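Local coordinates for protein alpha-toxin (Clostridium novyi, PDB 2VK9) that is a large clostridial toxin whose N-terminal catalytic domain has a GT-A-type glycosyltransferase fold, at residues N171-R177 and I531-Q537; K144-I148 and S462-P466. All coordinates share one frame; numbering follows the deposited sequence.

Contact 1. Residues N171-R177 and I531-Q537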
loop_
_atom_site.group_PDB
_atom_site.type_symbol
_atom_site.label_atom_id
_atom_site.label_comp_id
_atom_site.label_asym_id
_atom_site.label_seq_id
_atom_site.Cartn_x
_atom_site.Cartn_y
_atom_site.Cartn_z
ATOM N N ASN A 171 -12.510 28.257 1.680
ATOM C CA ASN A 171 -11.951 27.574 0.505
ATOM C C ASN A 171 -12.997 26.963 -0.426
ATOM O O ASN A 171 -12.965 25.761 -0.737
ATOM C CB ASN A 171 -10.905 26.546 0.943
ATOM C CG ASN A 171 -9.961 27.103 1.993
ATOM O OD1 ASN A 171 -9.954 26.657 3.145
ATOM N ND2 ASN A 171 -9.179 28.108 1.605
ATOM N N LYS A 172 -13.931 27.813 -0.857
ATOM C CA LYS A 172 -14.840 27.503 -1.955
ATOM C C LYS A 172 -14.003 27.257 -3.219
ATOM O O LYS A 172 -14.501 26.771 -4.241
ATOM C CB LYS A 172 -15.808 28.679 -2.144
ATOM C CG LYS A 172 -16.941 28.465 -3.140
ATOM C CD LYS A 172 -17.729 29.765 -3.343
ATOM C CE LYS A 172 -18.002 30.042 -4.851
ATOM N NZ LYS A 172 -19.079 29.166 -5.465
ATOM N N PHE A 173 -12.718 27.594 -3.111
ATOM C CA PHE A 173 -11.702 27.410 -4.151
ATOM C C PHE A 173 -11.652 25.988 -4.712
ATOM O O PHE A 173 -11.834 25.776 -5.913
ATOM C CB PHE A 173 -10.341 27.800 -3.562
ATOM C CG PHE A 173 -9.180 27.597 -4.491
ATOM C CD1 PHE A 173 -8.974 28.449 -5.571
ATOM C CD2 PHE A 173 -8.266 26.574 -4.262
ATOM C CE1 PHE A 173 -7.886 28.269 -6.424
ATOM C CE2 PHE A 173 -7.177 26.393 -5.106
ATOM C CZ PHE A 173 -6.989 27.243 -6.189
ATOM N N TYR A 174 -11.418 25.019 -3.832
ATOM C CA TYR A 174 -11.241 23.635 -4.245
ATOM C C TYR A 174 -12.475 23.025 -4.905
ATOM O O TYR A 174 -12.344 22.122 -5.735
ATOM C CB TYR A 174 -10.777 22.777 -3.071
ATOM C CG TYR A 174 -9.497 23.260 -2.432
ATOM C CD1 TYR A 174 -8.268 23.066 -3.050
ATOM C CD2 TYR A 174 -9.513 23.898 -1.200
ATOM C CE1 TYR A 174 -7.088 23.502 -2.461
ATOM C CE2 TYR A 174 -8.337 24.336 -0.600
ATOM C CZ TYR A 174 -7.130 24.135 -1.237
ATOM O OH TYR A 174 -5.970 24.571 -0.647
ATOM N N SER A 175 -13.661 23.521 -4.547
ATOM C CA SER A 175 -14.911 23.080 -5.181
ATOM C C SER A 175 -14.983 23.506 -6.637
ATOM O O SER A 175 -15.301 22.700 -7.509
ATOM C CB SER A 175 -16.126 23.631 -4.438
ATOM O OG SER A 175 -16.207 23.080 -3.140
ATOM N N ASP A 176 -14.692 24.783 -6.884
ATOM C CA ASP A 176 -14.715 25.344 -8.232
ATOM C C ASP A 176 -13.544 24.837 -9.057
ATOM O O ASP A 176 -13.706 24.555 -10.247
ATOM C CB ASP A 176 -14.723 26.883 -8.197
ATOM C CG ASP A 176 -16.138 27.472 -8.094
ATOM O OD1 ASP A 176 -16.994 27.168 -8.965
ATOM O OD2 ASP A 176 -16.389 28.258 -7.150
ATOM N N ARG A 177 -12.377 24.715 -8.420
ATOM C CA ARG A 177 -11.183 24.197 -9.088
ATOM C C ARG A 177 -11.391 22.761 -9.560
ATOM O O ARG A 177 -10.967 22.406 -10.662
ATOM C CB ARG A 177 -9.951 24.281 -8.187
ATOM C CG ARG A 177 -8.658 23.971 -8.919
ATOM C CD ARG A 177 -7.437 24.135 -8.043
ATOM N NE ARG A 177 -7.269 23.039 -7.091
ATOM C CZ ARG A 177 -6.219 22.899 -6.280
ATOM N NH1 ARG A 177 -5.228 23.781 -6.300
ATOM N NH2 ARG A 177 -6.149 21.873 -5.446
ATOM N N ILE A 531 -4.300 22.926 5.182
ATOM C CA ILE A 531 -5.070 22.913 3.941
ATOM C C ILE A 531 -5.565 24.328 3.629
ATOM O O ILE A 531 -6.018 24.619 2.516
ATOM C CB ILE A 531 -6.256 21.893 4.009
ATOM C CG1 ILE A 531 -7.209 22.208 5.183
ATOM C CG2 ILE A 531 -5.717 20.447 4.078
ATOM C CD1 ILE A 531 -8.591 21.521 5.120
ATOM N N ALA A 532 -5.462 25.199 4.632
ATOM C CA ALA A 532 -5.782 26.613 4.493
ATOM C C ALA A 532 -4.624 27.367 3.833
ATOM O O ALA A 532 -4.729 28.569 3.573
ATOM C CB ALA A 532 -6.117 27.215 5.856
ATOM N N GLU A 533 -3.527 26.657 3.553
ATOM C CA GLU A 533 -2.375 27.241 2.854
ATOM C C GLU A 533 -2.554 27.250 1.327
ATOM O O GLU A 533 -1.638 26.945 0.558
ATOM C CB GLU A 533 -1.063 26.575 3.285
ATOM C CG GLU A 533 -0.606 26.982 4.690
ATOM C CD GLU A 533 0.850 26.638 4.974
ATOM O OE1 GLU A 533 1.235 25.457 4.824
ATOM O OE2 GLU A 533 1.611 27.551 5.362
ATOM N N LYS A 534 -3.778 27.587 0.923
ATOM C CA LYS A 534 -4.105 28.034 -0.421
ATOM C C LYS A 534 -3.551 29.446 -0.575
ATOM O O LYS A 534 -3.183 29.874 -1.671
ATOM C CB LYS A 534 -5.628 28.037 -0.590
ATOM C CG LYS A 534 -6.200 29.179 -1.429
ATOM C CD LYS A 534 -7.709 29.303 -1.231
ATOM C CE LYS A 534 -8.270 30.501 -1.976
ATOM N NZ LYS A 534 -7.714 31.786 -1.435
ATOM N N GLU A 535 -3.491 30.157 0.547
ATOM C CA GLU A 535 -2.908 31.492 0.618
ATOM C C GLU A 535 -1.451 31.504 0.153
ATOM O O GLU A 535 -0.869 32.572 -0.042
ATOM C CB GLU A 535 -3.020 32.049 2.042
ATOM C CG GLU A 535 -4.452 32.067 2.590
ATOM C CD GLU A 535 -4.604 32.899 3.858
ATOM O OE1 GLU A 535 -3.595 33.522 4.319
ATOM O OE2 GLU A 535 -5.746 32.931 4.396
ATOM N N PHE A 536 -0.873 30.313 -0.023
ATOM C CA PHE A 536 0.479 30.164 -0.557
ATOM C C PHE A 536 0.517 30.434 -2.064
ATOM O O PHE A 536 1.562 30.803 -2.604
ATOM C CB PHE A 536 1.033 28.767 -0.243
ATOM C CG PHE A 536 2.545 28.667 -0.325
ATOM C CD1 PHE A 536 3.350 29.081 0.746
ATOM C CD2 PHE A 536 3.166 28.141 -1.465
ATOM C CE1 PHE A 536 4.754 28.986 0.682
ATOM C CE2 PHE A 536 4.570 28.041 -1.543
ATOM C CZ PHE A 536 5.363 28.466 -0.466
ATOM N N GLN A 537 -0.621 30.269 -2.737
ATOM C CA GLN A 537 -0.671 30.414 -4.195
ATOM C C GLN A 537 -1.459 31.615 -4.722
ATOM O O GLN A 537 -1.351 31.954 -5.903
ATOM C CB GLN A 537 -1.151 29.122 -4.857
ATOM C CG GLN A 537 -2.634 28.853 -4.742
ATOM C CD GLN A 537 -2.954 27.390 -4.946
ATOM O OE1 GLN A 537 -2.540 26.537 -4.160
ATOM N NE2 GLN A 537 -3.693 27.090 -6.003
#
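Ile-531 meets Tyr-174 through its backbone: the phenol OH of Tyr-174 donates a hydrogen bond of 3.2 Å to Ile-531 O. The C=O...donor angle is 153°. Tyrosine suits this place because its long flat ring carries a polar tip from helix 173-195 across to a loop carbonyl. Lys-534 is the centre of the contact and works mainly through its methylenes, a long flexible chain able to touch three residues. Its CB lies 3.5 Å from Tyr-174 OH. Its CD is 3.4 Å from Asn-171 ND2, the two side chains lying antiparallel alongside each other. Its CE rests 3.8 Å from Phe-173 CB. With CG anti to the backbone N (chi1 177°), Phe-173 sends its ring toward Lys-534 and Gln-537. The slender amide of Gln-537 reaches that ring, NE2 standing 3.3 Å from Phe-173 CZ with the planes 86° apart. NE2 also faces Arg-177 NH1, but both are donors, so this is proximity and not a bond; NH1 hydrogen-bonds Ser-152. The chemistry is thus mixed: the one cross-contact hydrogen bond helps to anchor the loop, while the Lys-534 methylenes pack on Phe-173 and beside the polar ends of Asn-171 and Tyr-174 by van der Waals contact.

Contact 2. Residues K144-I148 and S462-P466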
loop_
_atom_site.group_PDB
_atom_site.type_symbol
_atom_site.label_atom_id
_atom_site.label_comp_id
_atom_site.label_asym_id
_atom_site.label_seq_id
_atom_site.Cartn_x
_atom_site.Cartn_y
_atom_site.Cartn_z
ATOM N N LYS A 144 0.564 16.255 -13.659
ATOM C CA LYS A 144 -0.251 16.514 -12.462
ATOM C C LYS A 144 -0.107 17.958 -11.979
ATOM O O LYS A 144 -1.105 18.630 -11.714
ATOM C CB LYS A 144 0.090 15.551 -11.320
ATOM C CG LYS A 144 -0.898 15.627 -10.171
ATOM C CD LYS A 144 -0.415 14.873 -8.977
ATOM C CE LYS A 144 -1.353 15.071 -7.806
ATOM N NZ LYS A 144 -0.716 14.592 -6.554
ATOM N N THR A 145 1.142 18.412 -11.865
ATOM C CA THR A 145 1.446 19.793 -11.535
ATOM C C THR A 145 0.709 20.728 -12.493
ATOM O O THR A 145 0.010 21.642 -12.059
ATOM C CB THR A 145 2.968 20.065 -11.571
ATOM O OG1 THR A 145 3.615 19.295 -10.554
ATOM C CG2 THR A 145 3.269 21.553 -11.345
ATOM N N ALA A 146 0.843 20.480 -13.792
ATOM C CA ALA A 146 0.205 21.331 -14.779
ATOM C C ALA A 146 -1.296 21.424 -14.515
ATOM O O ALA A 146 -1.836 22.524 -14.447
ATOM C CB ALA A 146 0.489 20.831 -16.190
ATOM N N ILE A 147 -1.949 20.274 -14.331
ATOM C CA ILE A 147 -3.392 20.226 -14.092
ATOM C C ILE A 147 -3.765 21.115 -12.922
ATOM O O ILE A 147 -4.680 21.923 -13.038
ATOM C CB ILE A 147 -3.903 18.796 -13.818
ATOM C CG1 ILE A 147 -3.719 17.897 -15.043
ATOM C CG2 ILE A 147 -5.372 18.814 -13.388
ATOM C CD1 ILE A 147 -4.345 18.446 -16.304
ATOM N N ILE A 148 -3.039 20.970 -11.811
ATOM C CA ILE A 148 -3.299 21.747 -10.599
ATOM C C ILE A 148 -3.024 23.226 -10.823
ATOM O O ILE A 148 -3.942 24.033 -10.709
ATOM C CB ILE A 148 -2.511 21.222 -9.376
ATOM C CG1 ILE A 148 -3.079 19.883 -8.920
ATOM C CG2 ILE A 148 -2.577 22.210 -8.219
ATOM C CD1 ILE A 148 -2.193 19.159 -7.924
ATOM N N SER A 462 -9.477 12.736 -5.178
ATOM C CA SER A 462 -8.376 12.418 -4.270
ATOM C C SER A 462 -7.067 12.968 -4.802
ATOM O O SER A 462 -6.717 12.744 -5.961
ATOM C CB SER A 462 -8.268 10.910 -4.041
ATOM O OG SER A 462 -7.250 10.613 -3.098
ATOM N N GLY A 463 -6.361 13.704 -3.952
ATOM C CA GLY A 463 -5.129 14.368 -4.352
ATOM C C GLY A 463 -5.368 15.718 -4.997
ATOM O O GLY A 463 -4.432 16.482 -5.203
ATOM N N PHE A 464 -6.617 16.018 -5.330
ATOM C CA PHE A 464 -6.960 17.319 -5.888
ATOM C C PHE A 464 -7.838 18.130 -4.933
ATOM O O PHE A 464 -7.823 19.364 -4.966
ATOM C CB PHE A 464 -7.635 17.161 -7.249
ATOM C CG PHE A 464 -6.728 16.635 -8.319
ATOM C CD1 PHE A 464 -5.923 17.503 -9.055
ATOM C CD2 PHE A 464 -6.676 15.269 -8.597
ATOM C CE1 PHE A 464 -5.077 17.020 -10.051
ATOM C CE2 PHE A 464 -5.826 14.779 -9.588
ATOM C CZ PHE A 464 -5.030 15.657 -10.320
ATOM N N LYS A 465 -8.609 17.429 -4.098
ATOM C CA LYS A 465 -9.337 18.052 -2.991
ATOM C C LYS A 465 -8.588 17.806 -1.656
ATOM O O LYS A 465 -8.234 16.666 -1.346
ATOM C CB LYS A 465 -10.797 17.571 -2.939
ATOM C CG LYS A 465 -11.640 18.412 -1.978
ATOM C CD LYS A 465 -13.120 18.066 -1.899
ATOM C CE LYS A 465 -13.741 18.831 -0.708
ATOM N NZ LYS A 465 -15.141 18.420 -0.396
ATOM N N PRO A 466 -8.365 18.878 -0.863
ATOM C CA PRO A 466 -7.349 18.966 0.194
ATOM C C PRO A 466 -7.244 17.804 1.182
ATOM O O PRO A 466 -6.120 17.429 1.547
ATOM C CB PRO A 466 -7.727 20.256 0.941
ATOM C CG PRO A 466 -9.119 20.564 0.508
ATOM C CD PRO A 466 -9.146 20.123 -0.911
#
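Phe-464 reaches from its loop to helix 140-157 and brings its ring obliquely up to three side chains, Lys-144, Ile-147 and Ile-148, which lie within little more than one helical turn. Its CG stands anti to the carbonyl carbon (chi1 -68°), a torsion that turns the ring toward the helix. Phe-464 CE1 and CD1 both lie 3.7 Å from Ile-148 CG1, and CE1 is 3.8 Å from Ile-147 CG2. The branched isoleucines suit the site, since each can offer one branch to the aromatic carbons. Lys-144 serves mainly by its hydrocarbon part: CG is 4.1 Å from Phe-464 CZ, and the chain then runs on fully extended past the ring. Its CE lies 4.3 Å from Gly-463 O, which carries it over the loop backbone. Gly-463 fits here because its positive phi, 85°, would press a CB against the preceding carbonyl oxygen. No hydrogen bond crosses the contact, which rests mainly on van der Waals contact round the Phe-464 ring. Ile-147 also meets Phe-208 of helix 201-213. Beyond the two segments, Phe-464 touches Met-178, Ile-181 and Lys-185 of helix 173-195, and by meeting both helices its ring is inserted between 140-157 and 173-195.

How the contacts relate
The two contacts lie with their centres about 11 Å apart, on the same side of the chain's centre, and their segments alternate along the sequence: 144-148, 171-177, 462-466, then 531-537. Helices 140-157 and 173-195 are consecutive, and each receives a later, distant part of the chain. The contacts also touch directly. Arg-177 NH2 probably hydrogen-bonds Phe-464 O, its NH1 packs on Ile-148, and Pro-466 lies against both Tyr-174 and Ile-531. All four segments therefore form one continuous patch, in which this helix pair binds the loop after helix 447-453 and the C-terminal end of the crystallised fragment to the body of the catalytic domain.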